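UPF0230 protein TM1468 (Thermotoga maritima, PDB 1VPV) binds long-chain fatty acids such as palmitate and may take part in lipid transport or fatty acid metabolism. Local coordinates at residues I59-F62 and Y63-I66; T102-S105 and K106-G109; S177-D180 and Y181-K184; G277-I280 and T281-G285. All coordinates share one frame; numbering follows the deposited sequence.

Overall arrangement
From the N terminus the chain reaches contact 1 on helix 56-68, then contact 2 in the loop between strand 97-102 and helix 110-118, contact 3 where strand 170-176 runs into helix 180-185, and contact 4 on helix 278-284. Each closes only a local turn, and all follow in series without nesting or crossing. Contact 4 is the hub: its helix packs against contacts 1 and 3, whose centres are about 10 and 11 Å from its own. Contact 2 touches none of them but shares the bound palmitate with contact 4; the lipid thus lies between the loop after strand 97-102 of one mixed sheet and the helix after strand 267-275 of the other.

Contact 1. Residues I59-F62 and Y63-I66; sequences IMNF and YKRI
Tyr63 lies one turn after Ile59 on helix 56-68, and the two side chains run side by side, pointing the same way. Ile59 CG2 sits over the face of the Tyr63 ring, 4.1 Å from its centroid, in a CH-pi contact. With CG beside its own backbone N (chi1 -78°), the ring leans back over the preceding turn, where Ile59 O also comes to lie over a face. A tyrosine suits this buried place because its hydroxyl has a polar partner, though a weak one, in Met276 O. Lys64 follows on the exposed surface; its N bonds to Met60 O, while its bent chain carries NZ to a long, weak ion pair with Glu68. Arg65 turns back on Asn61, its NE donating to Asn61 OD1 over 2.6 Å. That donor stands 42° out of the amide plane, so the bond misses the carbonyl lone pairs, and NH2 adds only a weak second bond to the same oxygen. The guanidinium meets Phe62 at the ring edge, Arg65 NH2 3.8 Å from Phe62 CD1, with the two planes 76° apart; NH1 continues to a salt bridge with Glu50. Ile66 closes the turn, its N bonded to Phe62 O at 2.8 Å. Ile66 CG2 and CD1 both touch Phe62 CE2, each about 4.0 Å away. The chemistry is that of an amphipathic helix: Ile59, Phe62, Tyr63 and Ile66 give it a buried apolar flank, Phe62 and Tyr63 packing on helix 278-284, while Asn61 OD1 takes up Arg65, whose guanidinium goes on to Glu50 nearer the solvent.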
loop_
_atom_site.group_PDB
_atom_site.type_symbol
_atom_site.label_atom_id
_atom_site.label_comp_id
_atom_site.label_asym_id
_atom_site.label_seq_id
_atom_site.Cartn_x
_atom_site.Cartn_y
_atom_site.Cartn_z
ATOM N N ILE A 59 15.346 -2.865 -2.286
ATOM C CA ILE A 59 14.590 -1.648 -2.345
ATOM C C ILE A 59 15.514 -0.427 -2.328
ATOM O O ILE A 59 15.309 0.524 -3.100
ATOM C CB ILE A 59 13.486 -1.605 -1.270
ATOM C CG1 ILE A 59 12.317 -2.455 -1.755
ATOM C CG2 ILE A 59 13.000 -0.197 -1.057
ATOM C CD1 ILE A 59 11.326 -2.813 -0.657
HETATM N N MSE A 60 16.527 -0.458 -1.479
HETATM C CA MSE A 60 17.558 0.580 -1.463
HETATM C C MSE A 60 18.373 0.772 -2.753
HETATM O O MSE A 60 18.689 1.905 -3.137
HETATM C CB MSE A 60 18.544 0.219 -0.402
HETATM C CG MSE A 60 18.008 0.431 0.960
HETATM SE SE MSE A 60 19.117 1.804 1.718
HETATM C CE MSE A 60 20.723 0.680 2.107
ATOM N N ASN A 61 18.781 -0.339 -3.361
ATOM C CA ASN A 61 19.477 -0.319 -4.642
ATOM C C ASN A 61 18.623 0.348 -5.727
ATOM O O ASN A 61 19.115 1.174 -6.521
ATOM C CB ASN A 61 19.813 -1.746 -5.060
ATOM C CG ASN A 61 20.661 -1.803 -6.300
ATOM O OD1 ASN A 61 20.175 -2.128 -7.384
ATOM N ND2 ASN A 61 21.937 -1.483 -6.156
ATOM N N PHE A 62 17.345 -0.008 -5.746
ATOM C CA PHE A 62 16.424 0.529 -6.691
ATOM C C PHE A 62 16.300 2.044 -6.523
ATOM O O PHE A 62 16.211 2.788 -7.488
ATOM C CB PHE A 62 15.051 -0.112 -6.497
ATOM C CG PHE A 62 14.042 0.364 -7.493
ATOM C CD1 PHE A 62 14.007 -0.205 -8.777
ATOM C CD2 PHE A 62 13.168 1.404 -7.179
ATOM C CE1 PHE A 62 13.109 0.240 -9.727
ATOM C CE2 PHE A 62 12.270 1.843 -8.108
ATOM C CZ PHE A 62 12.248 1.276 -9.412
ATOM N N TYR A 63 16.244 2.487 -5.278
ATOM C CA TYR A 63 16.156 3.900 -4.991
ATOM C C TYR A 63 17.344 4.614 -5.624
ATOM O O TYR A 63 17.214 5.696 -6.157
ATOM C CB TYR A 63 16.155 4.169 -3.464
ATOM C CG TYR A 63 14.848 3.919 -2.713
ATOM C CD1 TYR A 63 13.606 3.940 -3.355
ATOM C CD2 TYR A 63 14.861 3.721 -1.332
ATOM C CE1 TYR A 63 12.422 3.739 -2.637
ATOM C CE2 TYR A 63 13.684 3.541 -0.616
ATOM C CZ TYR A 63 12.474 3.551 -1.267
ATOM O OH TYR A 63 11.304 3.347 -0.535
ATOM N N LYS A 64 18.506 4.004 -5.537
ATOM C CA LYS A 64 19.683 4.630 -6.024
ATOM C C LYS A 64 19.607 4.703 -7.555
ATOM O O LYS A 64 19.833 5.772 -8.122
ATOM C CB LYS A 64 20.904 3.857 -5.528
ATOM C CG LYS A 64 22.219 4.487 -5.844
ATOM C CD LYS A 64 23.371 3.500 -5.659
ATOM C CE LYS A 64 23.563 2.600 -6.885
ATOM N NZ LYS A 64 24.530 3.159 -7.891
ATOM N N ARG A 65 19.246 3.584 -8.197
ATOM C CA ARG A 65 19.143 3.496 -9.648
ATOM C C ARG A 65 18.034 4.369 -10.238
ATOM O O ARG A 65 18.247 4.961 -11.270
ATOM C CB ARG A 65 19.007 2.048 -10.118
ATOM C CG ARG A 65 20.362 1.240 -10.024
ATOM C CD ARG A 65 20.259 -0.253 -10.410
ATOM N NE ARG A 65 19.309 -0.947 -9.534
ATOM C CZ ARG A 65 18.093 -1.359 -9.900
ATOM N NH1 ARG A 65 17.627 -1.154 -11.130
ATOM N NH2 ARG A 65 17.315 -1.961 -9.014
ATOM N N ILE A 66 16.885 4.523 -9.579
ATOM C CA ILE A 66 15.838 5.370 -10.132
ATOM C C ILE A 66 16.136 6.873 -9.946
ATOM O O ILE A 66 15.840 7.652 -10.834
ATOM C CB ILE A 66 14.395 4.996 -9.672
ATOM C CG1 ILE A 66 13.351 5.738 -10.519
ATOM C CG2 ILE A 66 14.152 5.317 -8.212
ATOM C CD1 ILE A 66 11.989 5.091 -10.491
#

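Contact 2. Residues T102-S105 and K106-G109. With PLM (palmitic acid), chain D.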
loop_
_atom_site.group_PDB
_atom_site.type_symbol
_atom_site.label_atom_id
_atom_site.label_comp_id
_atom_site.label_asym_id
_atom_site.label_seq_id
_atom_site.Cartn_x
_atom_site.Cartn_y
_atom_site.Cartn_z
ATOM N N THR A 102 -5.285 -7.466 -2.474
ATOM C CA THR A 102 -4.590 -6.776 -3.556
ATOM C C THR A 102 -4.898 -5.319 -3.563
ATOM O O THR A 102 -5.950 -4.882 -3.084
ATOM C CB THR A 102 -4.989 -7.276 -4.934
ATOM O OG1 THR A 102 -6.327 -6.840 -5.243
ATOM C CG2 THR A 102 -4.856 -8.799 -5.014
ATOM N N LEU A 103 -4.006 -4.572 -4.187
ATOM C CA LEU A 103 -4.310 -3.180 -4.508
ATOM C C LEU A 103 -5.587 -3.053 -5.378
ATOM O O LEU A 103 -6.031 -3.998 -6.034
ATOM C CB LEU A 103 -3.095 -2.479 -5.153
ATOM C CG LEU A 103 -2.812 -2.704 -6.623
ATOM C CD1 LEU A 103 -1.997 -1.557 -7.143
ATOM C CD2 LEU A 103 -2.134 -4.036 -6.921
ATOM N N SER A 104 -6.156 -1.859 -5.349
ATOM C CA SER A 104 -7.387 -1.545 -6.053
ATOM C C SER A 104 -7.464 -2.135 -7.450
ATOM O O SER A 104 -6.555 -1.949 -8.279
ATOM C CB SER A 104 -7.550 -0.032 -6.164
ATOM O OG SER A 104 -8.572 0.266 -7.110
ATOM N N SER A 105 -8.575 -2.781 -7.736
ATOM C CA SER A 105 -8.842 -3.290 -9.069
ATOM C C SER A 105 -8.940 -2.172 -10.096
ATOM O O SER A 105 -8.957 -2.428 -11.301
ATOM C CB SER A 105 -10.171 -4.070 -9.096
ATOM O OG SER A 105 -11.250 -3.217 -8.731
ATOM N N LYS A 106 -9.057 -0.946 -9.619
ATOM C CA LYS A 106 -9.170 0.217 -10.496
ATOM C C LYS A 106 -7.807 0.708 -10.939
ATOM O O LYS A 106 -7.732 1.449 -11.887
ATOM C CB LYS A 106 -9.872 1.371 -9.782
ATOM C CG LYS A 106 -11.152 0.974 -9.107
ATOM C CD LYS A 106 -12.291 0.929 -10.048
ATOM C CE LYS A 106 -13.568 1.286 -9.325
ATOM N NZ LYS A 106 -13.387 2.617 -8.674
ATOM N N LEU A 107 -6.754 0.335 -10.206
ATOM C CA LEU A 107 -5.388 0.762 -10.500
ATOM C C LEU A 107 -4.575 -0.329 -11.205
ATOM O O LEU A 107 -3.538 -0.041 -11.774
ATOM C CB LEU A 107 -4.670 1.202 -9.217
ATOM C CG LEU A 107 -5.301 2.352 -8.394
ATOM C CD1 LEU A 107 -4.466 2.679 -7.205
ATOM C CD2 LEU A 107 -5.563 3.649 -9.190
ATOM N N SER A 108 -5.033 -1.572 -11.212
ATOM C CA SER A 108 -4.149 -2.659 -11.617
ATOM C C SER A 108 -4.943 -3.916 -11.855
ATOM O O SER A 108 -5.975 -4.137 -11.196
ATOM C CB SER A 108 -3.094 -2.903 -10.498
ATOM O OG SER A 108 -2.216 -3.987 -10.763
ATOM N N GLY A 109 -4.463 -4.735 -12.789
ATOM C CA GLY A 109 -5.033 -6.097 -13.041
ATOM C C GLY A 109 -4.537 -7.168 -12.052
ATOM O O GLY A 109 -4.784 -8.358 -12.220
HETATM C C1 PLM D . 0.576 -2.543 -12.156
HETATM O O1 PLM D . -0.363 -3.381 -12.290
HETATM O O2 PLM D . 1.399 -2.305 -13.097
HETATM C C2 PLM D . 0.711 -1.843 -10.823
HETATM C C3 PLM D . 0.168 -0.430 -10.885
HETATM C C4 PLM D . 0.448 0.294 -9.574
HETATM C C5 PLM D . -0.042 1.734 -9.688
HETATM C C6 PLM D . 0.206 2.524 -8.429
HETATM C C7 PLM D . -0.340 3.941 -8.510
HETATM C C8 PLM D . 0.267 4.826 -7.425
HETATM C C9 PLM D . -0.326 4.529 -6.065
HETATM C CA PLM D . 0.329 5.342 -4.966
HETATM C CB PLM D . -0.394 5.135 -3.644
HETATM C CC PLM D . 0.430 5.707 -2.495
HETATM C CD PLM D . -0.332 5.674 -1.154
HETATM C CE PLM D . 0.555 6.033 0.024
HETATM C CF PLM D . -0.223 6.183 1.322
HETATM C CG PLM D . -0.466 4.843 2.022
HETATM O O HOH W 1 -5.531 -5.020 -8.626
#
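Leu103 lays its isobutyl group over Ser108, CD1 lying 3.8 Å from Ser108 CB. Both belong to the loop of a beta-alpha-beta unit, joining strand 97-102 to helix 110-118, with Gly109 at the N-cap. Leu103 CD1 also reaches the palmitate, 3.9 Å from its C4, which is why a branched apolar residue fits here. With the isobutyl group cut back to an alanine, a gap is likely to open between Ser108 CB and the alkyl chain, leaving the serine freer to shift from the carboxylate. Between these two residues the chain makes a type I turn, closed by Leu107 N donating to Ser104 O at 3.0 Å. Ser104 OG accepts from Lys106 N at 2.8 Å, an ST turn that suits a short side chain, and the same hydroxyl is hydrogen-bonded to Gly210 O. Leu107 folds its CG against Ser104 CB. Lys106, on the outside, carries its amine to Asn209 O and Glu211, and Ser105 bonds to Asp129. A water donates to Leu103 O and to Ser108 O, 2.8 Å from each, linking the two ends of the turn. Ser108, an experimentally established palmitate-binding residue, holds its OG anti to the backbone N (chi1 177°), next to Thr110 OG1, with which it is hydrogen-bonded; from there Ser108 OG donates to palmitate O1 in a very short bond of 2.5 Å.

Contact 3. Residues S177-D180 and Y181-K184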
loop_
_atom_site.group_PDB
_atom_site.type_symbol
_atom_site.label_atom_id
_atom_site.label_comp_id
_atom_site.label_asym_id
_atom_site.label_seq_id
_atom_site.Cartn_x
_atom_site.Cartn_y
_atom_site.Cartn_z
ATOM N N SER A 177 6.336 15.430 -4.943
ATOM C CA SER A 177 6.913 16.715 -5.301
ATOM C C SER A 177 6.999 16.923 -6.816
ATOM O O SER A 177 7.157 18.059 -7.285
ATOM C CB SER A 177 8.287 16.875 -4.667
ATOM O OG SER A 177 9.156 15.883 -5.206
ATOM N N ASN A 178 6.854 15.857 -7.588
ATOM C CA ASN A 178 6.946 15.960 -9.032
ATOM C C ASN A 178 5.867 15.112 -9.691
ATOM O O ASN A 178 6.020 13.871 -9.893
ATOM C CB ASN A 178 8.365 15.582 -9.510
ATOM C CG ASN A 178 8.458 15.561 -11.006
ATOM O OD1 ASN A 178 7.447 15.748 -11.687
ATOM N ND2 ASN A 178 9.630 15.332 -11.532
ATOM N N PHE A 179 4.791 15.783 -10.085
ATOM C CA PHE A 179 3.552 15.094 -10.527
ATOM C C PHE A 179 3.715 14.273 -11.774
ATOM O O PHE A 179 2.886 13.425 -12.057
ATOM C CB PHE A 179 2.449 16.116 -10.805
ATOM C CG PHE A 179 1.058 15.545 -10.830
ATOM C CD1 PHE A 179 0.561 14.823 -9.757
ATOM C CD2 PHE A 179 0.208 15.798 -11.913
ATOM C CE1 PHE A 179 -0.766 14.314 -9.770
ATOM C CE2 PHE A 179 -1.110 15.314 -11.927
ATOM C CZ PHE A 179 -1.583 14.558 -10.858
ATOM N N ASP A 180 4.740 14.592 -12.558
ATOM C CA ASP A 180 5.030 13.894 -13.808
ATOM C C ASP A 180 5.157 12.387 -13.718
ATOM O O ASP A 180 4.851 11.692 -14.662
ATOM C CB ASP A 180 6.315 14.429 -14.410
ATOM C CG ASP A 180 6.126 15.768 -15.055
ATOM O OD1 ASP A 180 4.971 16.080 -15.407
ATOM O OD2 ASP A 180 7.128 16.493 -15.238
ATOM N N TYR A 181 5.619 11.881 -12.593
ATOM C CA TYR A 181 5.698 10.444 -12.388
ATOM C C TYR A 181 4.317 9.799 -12.411
ATOM O O TYR A 181 4.078 8.836 -13.166
ATOM C CB TYR A 181 6.390 10.148 -11.081
ATOM C CG TYR A 181 7.911 10.327 -11.088
ATOM C CD1 TYR A 181 8.493 11.530 -10.745
ATOM C CD2 TYR A 181 8.752 9.252 -11.349
ATOM C CE1 TYR A 181 9.878 11.663 -10.713
ATOM C CE2 TYR A 181 10.122 9.385 -11.316
ATOM C CZ TYR A 181 10.673 10.583 -11.012
ATOM O OH TYR A 181 12.022 10.711 -10.997
ATOM N N LEU A 182 3.399 10.325 -11.608
ATOM C CA LEU A 182 2.027 9.806 -11.617
ATOM C C LEU A 182 1.375 9.928 -12.999
ATOM O O LEU A 182 0.705 9.000 -13.483
ATOM C CB LEU A 182 1.183 10.525 -10.576
ATOM C CG LEU A 182 1.389 10.027 -9.143
ATOM C CD1 LEU A 182 0.694 10.959 -8.181
ATOM C CD2 LEU A 182 0.768 8.638 -9.019
ATOM N N VAL A 183 1.597 11.066 -13.649
ATOM C CA VAL A 183 1.041 11.263 -14.964
ATOM C C VAL A 183 1.619 10.231 -15.925
ATOM O O VAL A 183 0.850 9.632 -16.673
ATOM C CB VAL A 183 1.199 12.703 -15.481
ATOM C CG1 VAL A 183 0.757 12.805 -16.929
ATOM C CG2 VAL A 183 0.336 13.675 -14.648
ATOM N N LYS A 184 2.936 9.973 -15.877
ATOM C CA LYS A 184 3.499 8.974 -16.772
ATOM C C LYS A 184 2.985 7.599 -16.445
ATOM O O LYS A 184 2.805 6.783 -17.340
ATOM C CB LYS A 184 5.029 8.919 -16.739
ATOM C CG LYS A 184 5.621 7.864 -17.709
ATOM C CD LYS A 184 7.106 7.714 -17.561
ATOM C CE LYS A 184 7.603 6.356 -18.099
ATOM N NZ LYS A 184 7.732 6.415 -19.532
HETATM O O HOH W 2 4.301 11.871 -9.071
#
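The start of helix 180-185 is capped by an Asx turn at Asn178, whose amide also lies against the Tyr181 ring. Asn178 OD1 accepts from Asp180 N at 3.1 Å, the donor tilted 32° from the plane of the amide. With CG anti to its backbone N (chi1 175°), the rest of the amide reaches across to Tyr181, Asn178 ND2 lying 3.8 Å from Tyr181 CE1. Amide and ring cross at about a right angle, their planes 75° apart. Asn178 O comes up to the edge of the same ring, 3.5 Å from Tyr181 CD1, and also takes a weak bond from Tyr181 N. A water completes the cap: it donates to Asn178 O and accepts from Leu182 N at 3.1 Å. Asparagine suits the place because its short side chain ends in a carbonyl oxygen that can accept the Asp180 amide. This cap lies just beyond strand 170-176, where the second mixed sheet hands over to the short helix, and Phe179 roots the junction in that sheet by packing on Val203 and Pro214. The Phe179 ring crosses Val183 at about a right angle, with Val183 CG2 lying 3.5 Å from both Phe179 CD2 and CE2. Leu182 CD1 lies 4.0 Å from Phe179 CE1, across the ring from the carbons that Val183 touches. Leu182 is buried, its side chain about 4 Å from the bound palmitate and in touch with Leu205 and Leu212, so an apolar branched residue fits. Val183 N bonds to Phe179 O and Lys184 N to Asp180 O.

Contact 4. Residues G277-I280 and T281-G285. With PLM (palmitic acid), chain D.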
loop_
_atom_site.group_PDB
_atom_site.type_symbol
_atom_site.label_atom_id
_atom_site.label_comp_id
_atom_site.label_asym_id
_atom_site.label_seq_id
_atom_site.Cartn_x
_atom_site.Cartn_y
_atom_site.Cartn_z
ATOM N N GLY A 277 7.972 0.345 -2.110
ATOM C CA GLY A 277 8.675 -0.581 -3.013
ATOM C C GLY A 277 8.953 -0.001 -4.398
ATOM O O GLY A 277 8.739 1.184 -4.653
ATOM N N LYS A 278 9.426 -0.858 -5.293
ATOM C CA LYS A 278 9.837 -0.430 -6.642
ATOM C C LYS A 278 8.652 0.063 -7.488
ATOM O O LYS A 278 8.735 1.077 -8.169
ATOM C CB LYS A 278 10.582 -1.563 -7.393
ATOM C CG LYS A 278 11.671 -2.273 -6.600
ATOM C CD LYS A 278 12.512 -3.154 -7.531
ATOM C CE LYS A 278 13.598 -3.925 -6.786
ATOM N NZ LYS A 278 14.166 -4.950 -7.696
ATOM N N VAL A 279 7.550 -0.659 -7.436
ATOM C CA VAL A 279 6.379 -0.296 -8.236
ATOM C C VAL A 279 5.742 1.012 -7.746
ATOM O O VAL A 279 5.493 1.928 -8.526
ATOM C CB VAL A 279 5.369 -1.449 -8.266
ATOM C CG1 VAL A 279 4.108 -1.043 -8.973
ATOM C CG2 VAL A 279 5.990 -2.645 -8.989
ATOM N N ILE A 280 5.480 1.122 -6.464
ATOM C CA ILE A 280 4.890 2.344 -5.966
ATOM C C ILE A 280 5.817 3.551 -6.263
ATOM O O ILE A 280 5.377 4.601 -6.771
ATOM C CB ILE A 280 4.515 2.192 -4.487
ATOM C CG1 ILE A 280 3.315 1.228 -4.361
ATOM C CG2 ILE A 280 4.214 3.532 -3.860
ATOM C CD1 ILE A 280 1.985 1.818 -4.789
ATOM N N THR A 281 7.099 3.371 -6.001
ATOM C CA THR A 281 8.070 4.434 -6.245
ATOM C C THR A 281 8.078 4.886 -7.689
ATOM O O THR A 281 8.213 6.080 -7.988
ATOM C CB THR A 281 9.482 3.963 -5.886
ATOM O OG1 THR A 281 9.480 3.589 -4.512
ATOM C CG2 THR A 281 10.484 5.078 -6.061
ATOM N N THR A 282 7.980 3.911 -8.580
ATOM C CA THR A 282 8.052 4.150 -10.010
ATOM C C THR A 282 6.952 5.111 -10.389
ATOM O O THR A 282 7.169 6.021 -11.206
ATOM C CB THR A 282 7.968 2.823 -10.794
ATOM O OG1 THR A 282 9.238 2.122 -10.699
ATOM C CG2 THR A 282 7.609 3.082 -12.270
ATOM N N HIS A 283 5.793 4.943 -9.750
ATOM C CA HIS A 283 4.622 5.757 -10.044
ATOM C C HIS A 283 4.606 7.071 -9.294
ATOM O O HIS A 283 4.057 8.026 -9.820
ATOM C CB HIS A 283 3.328 5.012 -9.709
ATOM C CG HIS A 283 2.957 4.009 -10.724
ATOM N ND1 HIS A 283 2.087 4.295 -11.749
ATOM C CD2 HIS A 283 3.359 2.727 -10.902
ATOM C CE1 HIS A 283 1.972 3.228 -12.526
ATOM N NE2 HIS A 283 2.710 2.255 -12.014
ATOM N N VAL A 284 5.149 7.127 -8.073
ATOM C CA VAL A 284 4.991 8.356 -7.271
ATOM C C VAL A 284 6.172 9.269 -7.353
ATOM O O VAL A 284 6.028 10.492 -7.201
ATOM C CB VAL A 284 4.640 8.125 -5.760
ATOM C CG1 VAL A 284 3.247 7.565 -5.624
ATOM C CG2 VAL A 284 5.634 7.234 -5.080
ATOM N N GLY A 285 7.336 8.664 -7.584
ATOM C CA GLY A 285 8.590 9.396 -7.690
ATOM C C GLY A 285 9.300 9.495 -6.340
ATOM O O GLY A 285 8.653 9.527 -5.286
HETATM C C1 PLM D . 0.576 -2.543 -12.156
HETATM O O1 PLM D . -0.363 -3.381 -12.290
HETATM O O2 PLM D . 1.399 -2.305 -13.097
HETATM C C2 PLM D . 0.711 -1.843 -10.823
HETATM C C3 PLM D . 0.168 -0.430 -10.885
HETATM C C4 PLM D . 0.448 0.294 -9.574
HETATM C C5 PLM D . -0.042 1.734 -9.688
HETATM C C6 PLM D . 0.206 2.524 -8.429
HETATM C C7 PLM D . -0.340 3.941 -8.510
HETATM C C8 PLM D . 0.267 4.826 -7.425
HETATM C C9 PLM D . -0.326 4.529 -6.065
HETATM C CA PLM D . 0.329 5.342 -4.966
HETATM C CB PLM D . -0.394 5.135 -3.644
HETATM C CC PLM D . 0.430 5.707 -2.495
HETATM C CD PLM D . -0.332 5.674 -1.154
HETATM C CE PLM D . 0.555 6.033 0.024
HETATM C CF PLM D . -0.223 6.183 1.322
HETATM C CG PLM D . -0.466 4.843 2.022
#
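This is an intrahelical contact along the short, buried helix 278-284, which follows strand 267-275 and walls the palmitate pocket. Thr281 OG1 donates to Gly277 O at 2.5 Å, while Thr281 N reaches the same oxygen from the opposite face. Thr282 repeats the pattern on Lys278 O, with OG1 at 2.8 Å. Both hydroxyls sit beside their own backbone N (chi1 -59° and -76°), which brings them back over the preceding turn. Lys278 NZ forms salt bridges with Glu50 and Glu58. His283 lays a ring face over the lipid, C5 standing 3.6 Å above its centre, and Val279 O meets the ring edge. His283 NE2 is hydrogen-bonded to Thr75 OG1, which binds the carboxylate. A leucine here lacks that nitrogen, and the Thr75 hydroxyl would probably be less firmly set toward the acid. Ile280 CD1 lies 3.8 Å from palmitate C9 and Val284 CG1 3.7 Å from palmitate carbon CA, while their CG2 atoms meet each other. Gly285 leaves the helix with positive phi (92°), where a side chain would press on the preceding carbonyl. The chemistry implies a helix whose threonines answer their own buried polarity, leaving aliphatics and one imidazole face to the alkyl chain.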